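Local coordinates for protein glycosyl hydrolase BlGH5_18 (Bifidobacterium longum subsp. infantis, PDB 7LQX) that probably hydrolyses glycosidic bonds in N-glycans as a family 5 (subfamily 18) glycoside hydrolase of an infant gut bacterium, at residues Q166-P171 with H214-P219; N127-A132 with M176-R181. All blocks are in the same frame, centred on the assembly; numbering follows the deposited sequence. Where two conformers were deposited one is given.

Both interactions involve the loop that runs from strand 155-159 to helix 180-191 in the (beta/alpha)8 barrel. In interaction 1 its first part, 166-171, meets the connection after strand 200-202, between helices 208-211 and 219-224; in interaction 2 its last part, 176-181, meets the loop that follows strands 100-104 and 113-114. Three successive connections at the C-terminal ends of the barrel strands, the end that carries the active site in family 5 hydrolases, are thereby tied together. The two contact centres lie about 11 Å apart. A probable hydrogen bond from Met176 N to Phe167 O (2.8 Å) joins them, Ser168 CB packs 3.8 Å from Phe129 CE2, and Pro216 rests against Ser179 and Ser180.

Interaction 1: Q166-P171 with H214-P219; sequences QFSDRP and HHPFTP. With EDO (1,2-ethanediol), chain C.
Asp169 and His215 join the two loops through one nearly straight hydrogen bond, His215 ND1 to Asp169 OD2 at 2.8 Å with an N-H...O angle of 169°. The oxygen accepts with its anti lone pair, on the side away from OD1, and lies almost in the imidazole plane; carboxylate and ring are close to coplanar. Both side chains have CG anti to the backbone N (chi1 -156° in Asp169, -171° in His215), which brings the carboxylate to the ND1 edge. The ring's other nitrogen, NE2, accepts from Asn165 ND2, so partners at both nitrogens fix its rotation. Asp169 OD1 takes the Arg170 N-H from above the carboxylate plane and restrains the acid further.

Ser168 packs beside this pair. Its OG is hydrogen-bonded to Asn165 O and lies 3.5 Å from Pro216 CG, while also approaching the edge of the Phe217 ring, 3.7 Å from CD1. On the other flank, a 1,2-ethanediol molecule, probably from the crystallisation liquor, gives a hydrogen bond from O2 to Arg170 O (2.8 Å) and comes within 3.6 Å of His215 CE1 through C2.

Arg380 binds the carbonyls of His215 and Phe217, and the Phe217 ring packs on Ile183 and Trp186 of helix 180-191. The contact joins the loop after strand 155-159 to the connection after strand 200-202, between helices 208-211 and 219-224.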
loop_
_atom_site.group_PDB
_atom_site.type_symbol
_atom_site.label_atom_id
_atom_site.label_comp_id
_atom_site.label_asym_id
_atom_site.label_seq_id
_atom_site.Cartn_x
_atom_site.Cartn_y
_atom_site.Cartn_z
ATOM N N GLN A 166 15.230 0.865 -7.663
ATOM C CA GLN A 166 15.165 1.780 -6.526
ATOM C C GLN A 166 14.765 1.074 -5.236
ATOM O O GLN A 166 14.981 1.627 -4.154
ATOM C CB GLN A 166 14.231 2.955 -6.826
ATOM C CG GLN A 166 12.744 2.611 -6.841
ATOM C CD GLN A 166 12.024 2.979 -5.555
ATOM O OE1 GLN A 166 12.246 4.045 -4.987
ATOM N NE2 GLN A 166 11.154 2.088 -5.094
ATOM N N PHE A 167 14.208 -0.133 -5.327
ATOM C CA PHE A 167 13.912 -0.918 -4.133
ATOM C C PHE A 167 15.120 -1.673 -3.586
ATOM O O PHE A 167 15.052 -2.192 -2.469
ATOM C CB PHE A 167 12.831 -1.957 -4.432
ATOM C CG PHE A 167 11.455 -1.386 -4.583
ATOM C CD1 PHE A 167 10.732 -0.949 -3.477
ATOM C CD2 PHE A 167 10.868 -1.296 -5.837
ATOM C CE1 PHE A 167 9.461 -0.422 -3.629
ATOM C CE2 PHE A 167 9.598 -0.782 -5.986
ATOM C CZ PHE A 167 8.897 -0.341 -4.879
ATOM N N SER A 168 16.210 -1.765 -4.340
ATOM C CA SER A 168 17.233 -2.767 -4.093
ATOM C C SER A 168 18.446 -2.272 -3.321
ATOM O O SER A 168 19.374 -3.066 -3.103
ATOM C CB SER A 168 17.746 -3.325 -5.432
ATOM O OG SER A 168 18.585 -2.384 -6.104
ATOM N N ASP A 169 18.497 -1.003 -2.933
ATOM C CA ASP A 169 19.750 -0.432 -2.452
ATOM C C ASP A 169 19.459 0.819 -1.639
ATOM O O ASP A 169 18.348 1.360 -1.664
ATOM C CB ASP A 169 20.653 -0.118 -3.653
ATOM C CG ASP A 169 22.144 -0.074 -3.317
ATOM O OD1 ASP A 169 22.544 -0.203 -2.138
ATOM O OD2 ASP A 169 22.926 0.081 -4.279
ATOM N N ARG A 170 20.480 1.261 -0.899
ATOM C CA ARG A 170 20.432 2.565 -0.267
ATOM C C ARG A 170 20.169 3.611 -1.353
ATOM O O ARG A 170 20.630 3.469 -2.480
ATOM C CB ARG A 170 21.775 2.873 0.399
ATOM C CG ARG A 170 22.087 2.005 1.601
ATOM C CD ARG A 170 23.494 2.264 2.121
ATOM N NE ARG A 170 23.625 1.927 3.535
ATOM C CZ ARG A 170 23.407 2.780 4.534
ATOM N NH1 ARG A 170 23.045 4.032 4.283
ATOM N NH2 ARG A 170 23.551 2.378 5.788
ATOM N N PRO A 171 19.433 4.684 -1.026
ATOM C CA PRO A 171 18.941 5.025 0.308
ATOM C C PRO A 171 17.493 4.628 0.553
ATOM O O PRO A 171 16.811 5.257 1.368
ATOM C CB PRO A 171 19.066 6.554 0.322
ATOM C CG PRO A 171 18.746 6.934 -1.072
ATOM C CD PRO A 171 19.289 5.818 -1.959
ATOM N N HIS A 214 28.707 -0.604 -6.868
ATOM C CA HIS A 214 28.224 -1.658 -5.983
ATOM C C HIS A 214 26.706 -1.796 -5.980
ATOM O O HIS A 214 26.157 -2.468 -5.110
ATOM C CB HIS A 214 28.764 -1.480 -4.558
ATOM C CG HIS A 214 30.245 -1.266 -4.507
ATOM N ND1 HIS A 214 31.150 -2.250 -4.841
ATOM C CD2 HIS A 214 30.979 -0.174 -4.184
ATOM C CE1 HIS A 214 32.377 -1.778 -4.714
ATOM N NE2 HIS A 214 32.301 -0.521 -4.317
ATOM N N HIS A 215 26.028 -1.210 -6.916
ATOM C CA HIS A 215 24.584 -1.338 -7.057
ATOM C C HIS A 215 24.268 -2.665 -7.755
ATOM O O HIS A 215 24.944 -3.040 -8.711
ATOM C CB HIS A 215 24.090 -0.160 -7.885
ATOM C CG HIS A 215 22.608 -0.021 -7.957
ATOM N ND1 HIS A 215 21.819 0.199 -6.848
ATOM C CD2 HIS A 215 21.773 -0.010 -9.022
ATOM C CE1 HIS A 215 20.562 0.324 -7.229
ATOM N NE2 HIS A 215 20.505 0.187 -8.539
ATOM N N PRO A 216 23.281 -3.427 -7.274
ATOM C CA PRO A 216 23.092 -4.789 -7.811
ATOM C C PRO A 216 22.523 -4.842 -9.214
ATOM O O PRO A 216 22.641 -5.892 -9.857
ATOM C CB PRO A 216 22.155 -5.461 -6.796
ATOM C CG PRO A 216 21.451 -4.345 -6.144
ATOM C CD PRO A 216 22.399 -3.168 -6.121
ATOM N N PHE A 217 21.915 -3.771 -9.709
ATOM C CA PHE A 217 21.559 -3.668 -11.121
ATOM C C PHE A 217 22.731 -3.008 -11.834
ATOM O O PHE A 217 23.270 -2.016 -11.340
ATOM C CB PHE A 217 20.291 -2.837 -11.264
ATOM C CG PHE A 217 19.049 -3.567 -10.857
ATOM C CD1 PHE A 217 18.706 -3.724 -9.520
ATOM C CD2 PHE A 217 18.216 -4.098 -11.821
ATOM C CE1 PHE A 217 17.562 -4.400 -9.175
ATOM C CE2 PHE A 217 17.073 -4.763 -11.477
ATOM C CZ PHE A 217 16.750 -4.923 -10.158
ATOM N N THR A 218 23.141 -3.563 -12.967
ATOM C CA THR A 218 24.418 -3.220 -13.574
ATOM C C THR A 218 24.291 -2.777 -15.021
ATOM O O THR A 218 23.329 -3.121 -15.712
ATOM C CB THR A 218 25.346 -4.448 -13.562
ATOM O OG1 THR A 218 24.778 -5.420 -14.449
ATOM C CG2 THR A 218 25.497 -5.034 -12.162
ATOM N N PRO A 219 25.287 -2.040 -15.520
ATOM C CA PRO A 219 25.299 -1.697 -16.955
ATOM C C PRO A 219 25.194 -2.896 -17.883
ATOM O O PRO A 219 24.484 -2.830 -18.898
ATOM C CB PRO A 219 26.640 -0.963 -17.113
ATOM C CG PRO A 219 26.860 -0.336 -15.756
ATOM C CD PRO A 219 26.363 -1.361 -14.775
HETATM C C1 EDO C . 19.005 3.614 -7.063
HETATM O O1 EDO C . 17.716 4.160 -6.767
HETATM C C2 EDO C . 19.849 3.562 -5.796
HETATM O O2 EDO C . 19.127 2.889 -4.758
HETATM O O HOH W 1 25.058 -1.934 -2.503
#

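Interaction 2: N127-A132 with M176-R181; sequences NMFEDA and MATSSR. With SO4 (sulfate ion), chain H.
Met176, modelled as selenomethionine, reaches across the turn at 127-130 with its outer chain straight. Its CB lies 3.8 Å from Asn127 CG, the two side chains running antiparallel alongside each other, and its SE comes to 3.6 Å from Met128 CG. The same selenium forms an oblique Met-aromatic contact with Phe129, 5.2 Å from the ring centroid, while Met128 CG lies over the centre of one face of that ring. Met128 N is buried beside the selenium and has no hydrogen-bonding partner.

Asn127 uses both ends of its amide, which chi1 of -174° swings away from its own backbone N. ND2 donates to Ala177 O at 2.8 Å (N-H...O 147°), close to the amide plane but tilted from the plane of the acceptor carbonyl. OD1 accepts from Phe129 N at 2.9 Å, in the carbonyl plane, and so closes an Asx turn that bends the chain ahead of helix 132-149; just past this turn, Asp131 OD2 accepts from Asn127 N and ties the start of the loop to the residue ahead of that helix. With an alanine here, Phe129 N and Ala177 O would probably both lose a partner, leaving the turn less firmly held and a gap beside Met176 CB.

Thr178 points its OG1 at Glu130, whose OE2 accepts at 2.7 Å on the anti side, somewhat out of the carboxylate plane. That oxygen also receives a water that bridges to Ser179 OG. Thr178 CG2 meanwhile approaches Phe129 CD2 at 4.0 Å. Beyond the two segments, Phe129 meets Trp186 of helix 180-191 edge-to-face, and its carbonyl accepts from Arg182 in the first turn of that helix.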
loop_
_atom_site.group_PDB
_atom_site.type_symbol
_atom_site.label_atom_id
_atom_site.label_comp_id
_atom_site.label_asym_id
_atom_site.label_seq_id
_atom_site.Cartn_x
_atom_site.Cartn_y
_atom_site.Cartn_z
ATOM N N ASN A 127 10.928 -9.631 0.033
ATOM C CA ASN A 127 11.966 -9.231 -0.909
ATOM C C ASN A 127 11.527 -9.705 -2.284
ATOM O O ASN A 127 11.510 -10.909 -2.552
ATOM C CB ASN A 127 13.298 -9.836 -0.484
ATOM C CG ASN A 127 14.443 -9.342 -1.320
ATOM O OD1 ASN A 127 14.352 -9.287 -2.544
ATOM N ND2 ASN A 127 15.539 -8.983 -0.663
HETATM N N MSE A 128 11.164 -8.757 -3.148
HETATM C CA MSE A 128 10.589 -9.108 -4.443
HETATM C C MSE A 128 11.601 -9.719 -5.387
HETATM O O MSE A 128 11.221 -10.313 -6.391
HETATM C CB MSE A 128 9.952 -7.872 -5.102
HETATM C CG MSE A 128 10.930 -6.912 -5.754
HETATM SE SE MSE A 128 10.087 -5.382 -6.562
HETATM C CE MSE A 128 9.170 -6.237 -8.048
ATOM N N PHE A 129 12.885 -9.566 -5.070
ATOM C CA PHE A 129 13.935 -10.128 -5.908
ATOM C C PHE A 129 14.369 -11.514 -5.464
ATOM O O PHE A 129 14.798 -12.304 -6.308
ATOM C CB PHE A 129 15.160 -9.209 -5.904
ATOM C CG PHE A 129 14.836 -7.781 -6.225
ATOM C CD1 PHE A 129 14.354 -7.437 -7.477
ATOM C CD2 PHE A 129 14.986 -6.784 -5.281
ATOM C CE1 PHE A 129 14.032 -6.136 -7.785
ATOM C CE2 PHE A 129 14.659 -5.466 -5.588
ATOM C CZ PHE A 129 14.185 -5.145 -6.838
ATOM N N GLU A 130 14.267 -11.827 -4.167
ATOM C CA GLU A 130 14.888 -13.004 -3.580
ATOM C C GLU A 130 13.907 -14.055 -3.083
ATOM O O GLU A 130 14.260 -15.234 -3.049
ATOM C CB GLU A 130 15.761 -12.604 -2.380
ATOM C CG GLU A 130 16.874 -11.610 -2.682
ATOM C CD GLU A 130 18.203 -12.269 -2.982
ATOM O OE1 GLU A 130 18.333 -13.493 -2.751
ATOM O OE2 GLU A 130 19.123 -11.568 -3.465
ATOM N N ASP A 131 12.709 -13.674 -2.667
ATOM C CA ASP A 131 11.803 -14.632 -2.047
ATOM C C ASP A 131 11.128 -15.474 -3.121
ATOM O O ASP A 131 10.464 -14.928 -4.009
ATOM C CB ASP A 131 10.710 -13.898 -1.270
ATOM C CG ASP A 131 11.231 -13.144 -0.065
ATOM O OD1 ASP A 131 12.418 -13.292 0.289
ATOM O OD2 ASP A 131 10.420 -12.400 0.540
ATOM N N ALA A 132 11.246 -16.802 -3.011
ATOM C CA ALA A 132 10.710 -17.672 -4.052
ATOM C C ALA A 132 9.215 -17.459 -4.249
ATOM O O ALA A 132 8.729 -17.457 -5.385
ATOM C CB ALA A 132 10.998 -19.137 -3.726
HETATM N N MSE A 176 15.109 -3.914 -0.303
HETATM C CA MSE A 176 15.070 -5.338 -0.588
HETATM C C MSE A 176 16.461 -5.714 -1.083
HETATM O O MSE A 176 16.743 -5.690 -2.285
HETATM C CB MSE A 176 13.998 -5.607 -1.624
HETATM C CG MSE A 176 12.605 -5.226 -1.128
HETATM SE SE MSE A 176 11.364 -5.316 -2.591
HETATM C CE MSE A 176 9.755 -4.875 -1.626
ATOM N N ALA A 177 17.335 -6.049 -0.139
ATOM C CA ALA A 177 18.742 -6.232 -0.454
ATOM C C ALA A 177 18.942 -7.435 -1.364
ATOM O O ALA A 177 18.276 -8.464 -1.226
ATOM C CB ALA A 177 19.550 -6.410 0.831
ATOM N N THR A 178 19.886 -7.310 -2.289
ATOM C CA THR A 178 20.106 -8.368 -3.267
ATOM C C THR A 178 21.530 -8.245 -3.808
ATOM O O THR A 178 22.387 -7.618 -3.188
ATOM C CB THR A 178 18.986 -8.343 -4.322
ATOM O OG1 THR A 178 19.115 -9.457 -5.212
ATOM C CG2 THR A 178 18.995 -7.051 -5.114
ATOM N N SER A 179 21.788 -8.914 -4.928
ATOM C CA SER A 179 23.130 -8.974 -5.490
ATOM C C SER A 179 22.997 -9.064 -6.999
ATOM O O SER A 179 21.958 -9.471 -7.522
ATOM C CB SER A 179 23.903 -10.195 -4.986
ATOM O OG SER A 179 23.309 -11.395 -5.455
ATOM N N SER A 180 24.069 -8.696 -7.703
ATOM C CA SER A 180 23.991 -8.659 -9.160
ATOM C C SER A 180 23.787 -10.047 -9.760
ATOM O O SER A 180 23.086 -10.180 -10.769
ATOM C CB SER A 180 25.204 -7.955 -9.770
ATOM O OG SER A 180 26.410 -8.636 -9.493
ATOM N N ARG A 181 24.362 -11.093 -9.156
ATOM C CA ARG A 181 24.135 -12.439 -9.671
ATOM C C ARG A 181 22.682 -12.855 -9.497
ATOM O O ARG A 181 22.096 -13.476 -10.389
ATOM C CB ARG A 181 25.051 -13.436 -8.975
ATOM C CG ARG A 181 26.337 -13.692 -9.701
ATOM C CD ARG A 181 27.152 -14.775 -8.996
ATOM N NE ARG A 181 26.794 -16.130 -9.419
ATOM C CZ ARG A 181 27.572 -17.195 -9.228
ATOM N NH1 ARG A 181 28.729 -17.047 -8.611
ATOM N NH2 ARG A 181 27.196 -18.398 -9.646
HETATM S S SO4 H . 23.765 -18.614 -11.080
HETATM O O1 SO4 H . 23.273 -18.235 -9.758
HETATM O O2 SO4 H . 22.690 -19.218 -11.866
HETATM O O3 SO4 H . 24.856 -19.575 -10.945
HETATM O O4 SO4 H . 24.254 -17.423 -11.766
HETATM O O HOH W 2 21.637 -12.206 -3.439
#